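Local coordinates for putative fructose-bisphosphate aldolase (Coccidioides immitis, PDB 3PM6), which is a putative class II aldolase family member with a TIM-barrel fold and a bound zinc ion, at residues D115-N129 against C140-R153. Numbering follows the deposited sequence.
Sequences DSIMVDMSHFSKEEN and CNARGIATEAEPGR
R153 reaches from the loop after strand 146-149 to the loop that follows strand 116-119. Its CB lies 3.8 Å from S122 O, and CG and CD pass along the same carbonyl. The chain then bends at chi3 (-63°), which turns NE onto S122 O in a short, nearly straight hydrogen bond of 2.7 Å. NH2 goes on to F124 O at 3.1 Å. Both oxygens lie in the guanidinium plane, but NH2 sits above the carbonyl plane of F124. Two backbone carbonyls thus fix the rotation of the group.

Nearby, N129 ND2 donates to E150 O at 3.1 Å and ties the start of helix 126-141 to the same loop. A water links V119 O, M121 N, N129 OD1 and E150 N where the strands part.

Further back the strands pair in parallel, with I117 N bonded to A146 O and E148 N to I117 O. M118 extends across E148, its SD 3.6 Å from E148 OE2. That carboxylate also meets K247 and the zinc ligand H227. On the helix side, I117 CG1 packs on I145 CG2 at 3.6 Å. This is a beta-alpha-beta unit of a TIM barrel, with M118 close to the zinc site.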
ATOM      1  N   ASP A 115     -13.679   9.122  -2.598  1.00 19.04           N
ATOM      2  CA  ASP A 115     -14.390  10.401  -2.638  1.00 18.63           C
ATOM      3  C   ASP A 115     -15.174  10.561  -3.950  1.00 18.26           C
ATOM      4  O   ASP A 115     -16.161  11.283  -4.000  1.00 18.83           O
ATOM      5  CB  ASP A 115     -13.398  11.539  -2.472  1.00 18.67           C
ATOM      6  CG  ASP A 115     -12.596  11.422  -1.186  1.00 19.67           C
ATOM      7  OD1 ASP A 115     -13.178  11.598  -0.108  1.00 22.67           O
ATOM      8  OD2 ASP A 115     -11.389  11.137  -1.245  1.00 18.73           O
ATOM      9  N   SER A 116     -14.708   9.899  -5.017  1.00 17.20           N
ATOM     10  CA  SER A 116     -15.317  10.025  -6.345  1.00 15.67           C
ATOM     11  C   SER A 116     -15.065   8.790  -7.159  1.00 14.68           C
ATOM     12  O   SER A 116     -14.133   8.038  -6.895  1.00 14.51           O
ATOM     13  CB  SER A 116     -14.813  11.267  -7.099  1.00 15.96           C
ATOM     14  OG  SER A 116     -13.405  11.298  -7.181  1.00 15.41           O
ATOM     15  N   ILE A 117     -15.899   8.544  -8.154  1.00 14.12           N
ATOM     16  CA  ILE A 117     -15.741   7.305  -8.911  1.00 12.74           C
ATOM     17  C   ILE A 117     -16.019   7.670 -10.333  1.00 12.98           C
ATOM     18  O   ILE A 117     -16.923   8.444 -10.600  1.00 13.03           O
ATOM     19  CB  ILE A 117     -16.768   6.249  -8.425  1.00 12.88           C
ATOM     20  CG1 ILE A 117     -16.467   5.808  -6.984  1.00 11.92           C
ATOM     21  CG2 ILE A 117     -16.905   5.051  -9.419  1.00 11.95           C
ATOM     22  CD1 ILE A 117     -17.503   4.751  -6.426  1.00 11.66           C
ATOM     23  N   MET A 118     -15.242   7.124 -11.255  1.00 12.12           N
ATOM     24  CA  MET A 118     -15.565   7.314 -12.629  1.00 12.68           C
ATOM     25  C   MET A 118     -16.510   6.223 -13.095  1.00 11.36           C
ATOM     26  O   MET A 118     -16.106   5.083 -13.226  1.00 11.77           O
ATOM     27  CB  MET A 118     -14.308   7.378 -13.530  1.00 12.03           C
ATOM     28  CG  MET A 118     -14.672   7.576 -14.986  1.00 11.39           C
ATOM     29  SD  MET A 118     -13.271   7.332 -16.109  0.99 12.51           S
ATOM     30  CE  MET A 118     -14.049   8.009 -17.610  1.00  7.58           C
ATOM     31  N   VAL A 119     -17.761   6.583 -13.367  1.00 12.04           N
ATOM     32  CA  VAL A 119     -18.743   5.623 -13.913  1.00 12.42           C
ATOM     33  C   VAL A 119     -18.536   5.612 -15.416  1.00 12.85           C
ATOM     34  O   VAL A 119     -19.120   6.426 -16.132  1.00 14.82           O
ATOM     35  CB  VAL A 119     -20.216   6.022 -13.555  1.00 13.50           C
ATOM     36  CG1 VAL A 119     -21.170   4.977 -14.043  1.00 12.94           C
ATOM     37  CG2 VAL A 119     -20.353   6.247 -12.034  1.00 10.83           C
ATOM     38  N   ASP A 120     -17.664   4.724 -15.873  1.00 12.56           N
ATOM     39  CA  ASP A 120     -17.191   4.695 -17.239  1.00 13.10           C
ATOM     40  C   ASP A 120     -17.963   3.618 -17.991  1.00 13.79           C
ATOM     41  O   ASP A 120     -17.532   2.463 -18.058  1.00 13.51           O
ATOM     42  CB  ASP A 120     -15.673   4.372 -17.278  1.00 13.00           C
ATOM     43  CG  ASP A 120     -15.124   4.376 -18.694  1.00 14.19           C
ATOM     44  OD1 ASP A 120     -15.937   4.637 -19.605  1.00 14.85           O
ATOM     45  OD2 ASP A 120     -13.898   4.173 -18.909  1.00 15.30           O
ATOM     46  N   MET A 121     -19.110   3.987 -18.555  1.00 14.05           N
ATOM     47  CA  MET A 121     -19.914   3.032 -19.332  1.00 14.66           C
ATOM     48  C   MET A 121     -19.735   3.216 -20.844  1.00 15.58           C
ATOM     49  O   MET A 121     -20.618   2.875 -21.646  1.00 15.31           O
ATOM     50  CB  MET A 121     -21.386   3.194 -18.918  1.00 15.53           C
ATOM     51  CG  MET A 121     -21.609   2.930 -17.388  1.00 11.98           C
ATOM     52  SD  MET A 121     -21.341   1.190 -16.958  1.00 15.51           S
ATOM     53  CE  MET A 121     -20.124   1.281 -15.650  1.00 13.96           C
ATOM     54  N   SER A 122     -18.571   3.758 -21.229  1.00 15.52           N
ATOM     55  CA  SER A 122     -18.335   4.213 -22.600  1.00 16.03           C
ATOM     56  C   SER A 122     -18.208   3.061 -23.585  1.00 16.40           C
ATOM     57  O   SER A 122     -18.306   3.260 -24.797  1.00 17.40           O
ATOM     58  CB  SER A 122     -17.051   5.075 -22.654  1.00 15.82           C
ATOM     59  OG  SER A 122     -15.912   4.253 -22.412  1.00 15.73           O
ATOM     60  N   HIS A 123     -17.970   1.858 -23.066  1.00 16.65           N
ATOM     61  CA  HIS A 123     -17.913   0.673 -23.905  1.00 16.94           C
ATOM     62  C   HIS A 123     -19.269   0.196 -24.429  1.00 17.77           C
ATOM     63  O   HIS A 123     -19.322  -0.566 -25.401  1.00 17.61           O
ATOM     64  CB  HIS A 123     -17.192  -0.463 -23.185  1.00 17.27           C
ATOM     65  CG  HIS A 123     -15.708  -0.260 -23.084  1.00 16.78           C
ATOM     66  ND1 HIS A 123     -14.809  -1.293 -23.222  1.00 15.36           N
ATOM     67  CD2 HIS A 123     -14.972   0.853 -22.878  1.00 16.27           C
ATOM     68  CE1 HIS A 123     -13.578  -0.827 -23.066  1.00 16.72           C
ATOM     69  NE2 HIS A 123     -13.649   0.473 -22.863  1.00 17.09           N
ATOM     70  N   PHE A 124     -20.348   0.648 -23.793  1.00 17.69           N
ATOM     71  CA  PHE A 124     -21.704   0.298 -24.199  1.00 17.77           C
ATOM     72  C   PHE A 124     -22.200   1.319 -25.211  1.00 18.09           C
ATOM     73  O   PHE A 124     -21.554   2.360 -25.415  1.00 18.33           O
ATOM     74  CB  PHE A 124     -22.633   0.211 -22.954  1.00 17.64           C
ATOM     75  CG  PHE A 124     -22.197  -0.826 -21.949  1.00 15.46           C
ATOM     76  CD1 PHE A 124     -22.333  -2.189 -22.223  1.00 15.85           C
ATOM     77  CD2 PHE A 124     -21.594  -0.437 -20.745  1.00 17.54           C
ATOM     78  CE1 PHE A 124     -21.891  -3.162 -21.307  1.00 18.30           C
ATOM     79  CE2 PHE A 124     -21.140  -1.389 -19.809  1.00 17.56           C
ATOM     80  CZ  PHE A 124     -21.284  -2.757 -20.082  1.00 16.92           C
ATOM     81  N   SER A 125     -23.335   1.023 -25.857  1.00 19.35           N
ATOM     82  CA  SER A 125     -23.986   1.979 -26.772  1.00 19.23           C
ATOM     83  C   SER A 125     -24.288   3.218 -25.967  1.00 19.06           C
ATOM     84  O   SER A 125     -24.403   3.153 -24.712  1.00 17.98           O
ATOM     85  CB  SER A 125     -25.290   1.396 -27.357  1.00 21.00           C
ATOM     86  OG  SER A 125     -26.273   1.167 -26.355  1.00 20.22           O
ATOM     87  N   LYS A 126     -24.398   4.339 -26.669  1.00 18.57           N
ATOM     88  CA  LYS A 126     -24.691   5.619 -26.039  1.00 19.91           C
ATOM     89  C   LYS A 126     -25.867   5.565 -25.054  1.00 19.46           C
ATOM     90  O   LYS A 126     -25.787   6.055 -23.924  1.00 19.05           O
ATOM     91  CB  LYS A 126     -24.954   6.681 -27.121  1.00 20.47           C
ATOM     92  CG  LYS A 126     -25.165   8.044 -26.543  1.00 23.69           C
ATOM     93  CD  LYS A 126     -25.731   9.031 -27.559  1.00 31.73           C
ATOM     94  CE  LYS A 126     -27.233   9.242 -27.375  1.00 34.53           C
ATOM     95  NZ  LYS A 126     -27.590   9.298 -25.903  1.00 36.26           N
ATOM     96  N   GLU A 127     -26.978   4.994 -25.506  1.00 20.23           N
ATOM     97  CA  GLU A 127     -28.225   4.960 -24.721  1.00 20.35           C
ATOM     98  C   GLU A 127     -28.076   4.067 -23.464  1.00 19.43           C
ATOM     99  O   GLU A 127     -28.556   4.392 -22.396  1.00 19.61           O
ATOM    100  CB  GLU A 127     -29.385   4.518 -25.635  1.00 21.92           C
ATOM    101  CG  GLU A 127     -29.682   5.469 -26.850  1.00 26.00           C
ATOM    102  CD  GLU A 127     -28.835   5.224 -28.152  1.00 31.21           C
ATOM    103  OE1 GLU A 127     -28.026   4.249 -28.289  1.00 33.06           O
ATOM    104  OE2 GLU A 127     -28.995   6.055 -29.073  1.00 34.93           O
ATOM    105  N   GLU A 128     -27.368   2.957 -23.593  1.00 18.99           N
ATOM    106  CA  GLU A 128     -27.052   2.114 -22.448  1.00 18.82           C
ATOM    107  C   GLU A 128     -26.081   2.807 -21.473  1.00 18.24           C
ATOM    108  O   GLU A 128     -26.263   2.748 -20.249  1.00 19.49           O
ATOM    109  CB  GLU A 128     -26.491   0.768 -22.941  1.00 17.82           C
ATOM    110  CG  GLU A 128     -26.197  -0.257 -21.840  1.00 17.79           C
ATOM    111  CD  GLU A 128     -27.459  -0.890 -21.258  1.00 19.82           C
ATOM    112  OE1 GLU A 128     -28.596  -0.390 -21.465  1.00 18.55           O
ATOM    113  OE2 GLU A 128     -27.305  -1.910 -20.582  1.00 19.42           O
ATOM    114  N   ASN A 129     -25.060   3.457 -22.013  1.00 18.14           N
ATOM    115  CA  ASN A 129     -24.127   4.276 -21.230  1.00 17.91           C
ATOM    116  C   ASN A 129     -24.943   5.289 -20.392  1.00 18.46           C
ATOM    117  O   ASN A 129     -24.762   5.384 -19.175  1.00 18.34           O
ATOM    118  CB  ASN A 129     -23.146   4.938 -22.224  1.00 16.82           C
ATOM    119  CG  ASN A 129     -22.076   5.829 -21.577  1.00 18.50           C
ATOM    120  OD1 ASN A 129     -22.122   6.175 -20.382  1.00 15.19           O
ATOM    121  ND2 ASN A 129     -21.099   6.256 -22.425  1.00 17.50           N
ATOM    122  N   CYS A 140     -24.052   5.956  -6.166  1.00 21.59           N
ATOM    123  CA  CYS A 140     -22.885   6.617  -5.599  1.00 20.28           C
ATOM    124  C   CYS A 140     -23.276   7.838  -4.731  1.00 21.24           C
ATOM    125  O   CYS A 140     -22.719   8.072  -3.658  1.00 20.35           O
ATOM    126  CB  CYS A 140     -21.952   7.062  -6.733  1.00 19.15           C
ATOM    127  SG  CYS A 140     -21.160   5.701  -7.647  1.00 18.56           S
ATOM    128  N   ASN A 141     -24.182   8.656  -5.256  1.00 22.69           N
ATOM    129  CA  ASN A 141     -24.624   9.870  -4.581  1.00 24.44           C
ATOM    130  C   ASN A 141     -25.253   9.545  -3.206  1.00 25.26           C
ATOM    131  O   ASN A 141     -24.905  10.166  -2.196  1.00 25.30           O
ATOM    132  CB  ASN A 141     -25.637  10.617  -5.450  1.00 24.79           C
ATOM    133  CG  ASN A 141     -24.992  11.362  -6.607  1.00 25.67           C
ATOM    134  OD1 ASN A 141     -23.767  11.309  -6.812  1.00 27.38           O
ATOM    135  ND2 ASN A 141     -25.822  12.081  -7.375  1.00 25.70           N
ATOM    136  N   ALA A 142     -26.136   8.550  -3.179  1.00 25.91           N
ATOM    137  CA  ALA A 142     -26.693   8.010  -1.918  1.00 26.91           C
ATOM    138  C   ALA A 142     -25.623   7.775  -0.859  1.00 27.28           C
ATOM    139  O   ALA A 142     -25.933   7.807   0.326  1.00 26.54           O
ATOM    140  CB  ALA A 142     -27.459   6.719  -2.164  1.00 26.40           C
ATOM    141  N   ARG A 143     -24.365   7.569  -1.293  1.00 25.92           N
ATOM    142  CA  ARG A 143     -23.319   7.201  -0.367  1.00 25.61           C
ATOM    143  C   ARG A 143     -22.264   8.287  -0.178  1.00 25.33           C
ATOM    144  O   ARG A 143     -21.167   8.027   0.372  1.00 25.07           O
ATOM    145  CB  ARG A 143     -22.713   5.853  -0.770  1.00 25.98           C
ATOM    146  CG  ARG A 143     -23.713   4.692  -0.579  1.00 28.21           C
ATOM    147  CD  ARG A 143     -23.551   3.559  -1.587  1.00 30.21           C
ATOM    148  NE  ARG A 143     -24.525   2.523  -1.262  1.00 30.28           N
ATOM    149  CZ  ARG A 143     -25.801   2.509  -1.654  1.00 31.90           C
ATOM    150  NH1 ARG A 143     -26.281   3.458  -2.444  1.00 31.63           N
ATOM    151  NH2 ARG A 143     -26.611   1.534  -1.238  1.00 33.23           N
ATOM    152  N   GLY A 144     -22.603   9.497  -0.612  1.00 23.96           N
ATOM    153  CA  GLY A 144     -21.708  10.639  -0.479  1.00 23.96           C
ATOM    154  C   GLY A 144     -20.663  10.789  -1.582  1.00 23.07           C
ATOM    155  O   GLY A 144     -19.757  11.613  -1.468  1.00 23.19           O
ATOM    156  N   ILE A 145     -20.807  10.025  -2.668  1.00 21.67           N
ATOM    157  CA  ILE A 145     -19.715   9.877  -3.641  1.00 19.83           C
ATOM    158  C   ILE A 145     -19.961  10.675  -4.931  1.00 18.77           C
ATOM    159  O   ILE A 145     -20.997  10.535  -5.546  1.00 17.99           O
ATOM    160  CB  ILE A 145     -19.485   8.377  -3.934  1.00 19.67           C
ATOM    161  CG1 ILE A 145     -19.085   7.647  -2.633  1.00 19.38           C
ATOM    162  CG2 ILE A 145     -18.459   8.180  -5.071  1.00 18.16           C
ATOM    163  CD1 ILE A 145     -19.042   6.093  -2.771  1.00 18.61           C
ATOM    164  N   ALA A 146     -19.010  11.532  -5.295  1.00 17.29           N
ATOM    165  CA  ALA A 146     -19.061  12.287  -6.531  1.00 17.09           C
ATOM    166  C   ALA A 146     -18.726  11.382  -7.745  1.00 16.90           C
ATOM    167  O   ALA A 146     -18.139  10.308  -7.583  1.00 17.15           O
ATOM    168  CB  ALA A 146     -18.082  13.439  -6.451  1.00 17.67           C
ATOM    169  N   THR A 147     -19.104  11.792  -8.950  1.00 15.65           N
ATOM    170  CA  THR A 147     -19.003  10.891 -10.112  1.00 15.82           C
ATOM    171  C   THR A 147     -18.543  11.584 -11.375  1.00 15.51           C
ATOM    172  O   THR A 147     -18.768  12.769 -11.561  1.00 15.51           O
ATOM    173  CB  THR A 147     -20.325  10.157 -10.453  1.00 15.74           C
ATOM    174  OG1 THR A 147     -21.322  11.106 -10.765  1.00 17.17           O
ATOM    175  CG2 THR A 147     -20.812   9.288  -9.326  1.00 15.98           C
ATOM    176  N   GLU A 148     -17.900  10.817 -12.230  1.00 15.38           N
ATOM    177  CA  GLU A 148     -17.396  11.294 -13.518  1.00 15.65           C
ATOM    178  C   GLU A 148     -17.945  10.299 -14.498  1.00 16.05           C
ATOM    179  O   GLU A 148     -18.010   9.122 -14.179  1.00 16.70           O
ATOM    180  CB  GLU A 148     -15.869  11.250 -13.520  1.00 14.52           C
ATOM    181  CG  GLU A 148     -15.183  11.535 -14.852  1.00 15.25           C
ATOM    182  CD  GLU A 148     -13.661  11.450 -14.742  1.00 15.12           C
ATOM    183  OE1 GLU A 148     -13.092  11.905 -13.715  1.00 14.67           O
ATOM    184  OE2 GLU A 148     -13.028  10.911 -15.678  1.00 13.54           O
ATOM    185  N   ALA A 149     -18.321  10.767 -15.683  1.00 15.99           N
ATOM    186  CA  ALA A 149     -18.794   9.914 -16.743  1.00 16.03           C
ATOM    187  C   ALA A 149     -18.172  10.325 -18.060  1.00 15.68           C
ATOM    188  O   ALA A 149     -17.585  11.408 -18.170  1.00 15.77           O
ATOM    189  CB  ALA A 149     -20.314   9.965 -16.822  1.00 15.94           C
ATOM    190  N   GLU A 150     -18.251   9.422 -19.030  1.00 16.12           N
ATOM    191  CA  GLU A 150     -17.653   9.641 -20.356  1.00 16.20           C
ATOM    192  C   GLU A 150     -18.703   9.713 -21.464  1.00 16.71           C
ATOM    193  O   GLU A 150     -19.197   8.677 -21.955  1.00 16.75           O
ATOM    194  CB  GLU A 150     -16.665   8.528 -20.676  1.00 15.68           C
ATOM    195  CG  GLU A 150     -15.902   8.718 -21.981  1.00 15.64           C
ATOM    196  CD  GLU A 150     -14.755   7.702 -22.110  1.00 16.59           C
ATOM    197  OE1 GLU A 150     -14.002   7.510 -21.143  1.00 15.79           O
ATOM    198  OE2 GLU A 150     -14.593   7.124 -23.186  1.00 14.92           O
ATOM    199  N   PRO A 151     -19.023  10.931 -21.913  1.00 17.73           N
ATOM    200  CA  PRO A 151     -20.062  11.085 -22.947  1.00 17.91           C
ATOM    201  C   PRO A 151     -19.459  10.844 -24.313  1.00 17.76           C
ATOM    202  O   PRO A 151     -19.477  11.734 -25.171  1.00 18.13           O
ATOM    203  CB  PRO A 151     -20.473  12.549 -22.805  1.00 17.84           C
ATOM    204  CG  PRO A 151     -19.282  13.230 -22.242  1.00 17.44           C
ATOM    205  CD  PRO A 151     -18.416  12.215 -21.545  1.00 17.54           C
ATOM    206  N   GLY A 152     -18.933   9.645 -24.522  1.00 17.55           N
ATOM    207  CA  GLY A 152     -18.329   9.311 -25.822  1.00 17.35           C
ATOM    208  C   GLY A 152     -17.557   8.040 -25.621  1.00 16.71           C
ATOM    209  O   GLY A 152     -17.845   7.321 -24.668  1.00 17.25           O
ATOM    210  N   ARG A 153     -16.608   7.752 -26.506  1.00 15.35           N
ATOM    211  CA  ARG A 153     -15.723   6.594 -26.350  1.00 14.41           C
ATOM    212  C   ARG A 153     -14.292   6.917 -26.783  1.00 14.36           C
ATOM    213  O   ARG A 153     -13.996   6.999 -27.981  1.00 13.36           O
ATOM    214  CB  ARG A 153     -16.227   5.385 -27.140  1.00 13.68           C
ATOM    215  CG  ARG A 153     -15.523   4.077 -26.726  1.00 12.63           C
ATOM    216  CD  ARG A 153     -16.038   2.919 -27.579  1.00 15.66           C
ATOM    217  NE  ARG A 153     -17.467   2.749 -27.310  1.00 16.57           N
ATOM    218  CZ  ARG A 153     -18.391   2.497 -28.233  1.00 18.85           C
ATOM    219  NH1 ARG A 153     -18.058   2.381 -29.527  1.00 17.09           N
ATOM    220  NH2 ARG A 153     -19.659   2.348 -27.852  1.00 18.14           N
TER
HETATM  221  O   HOH W   1     -19.883   6.952 -18.836  1.00 10.51           O
HETATM  222  O   HOH W   2     -12.611   5.229 -21.148  1.00  9.73           O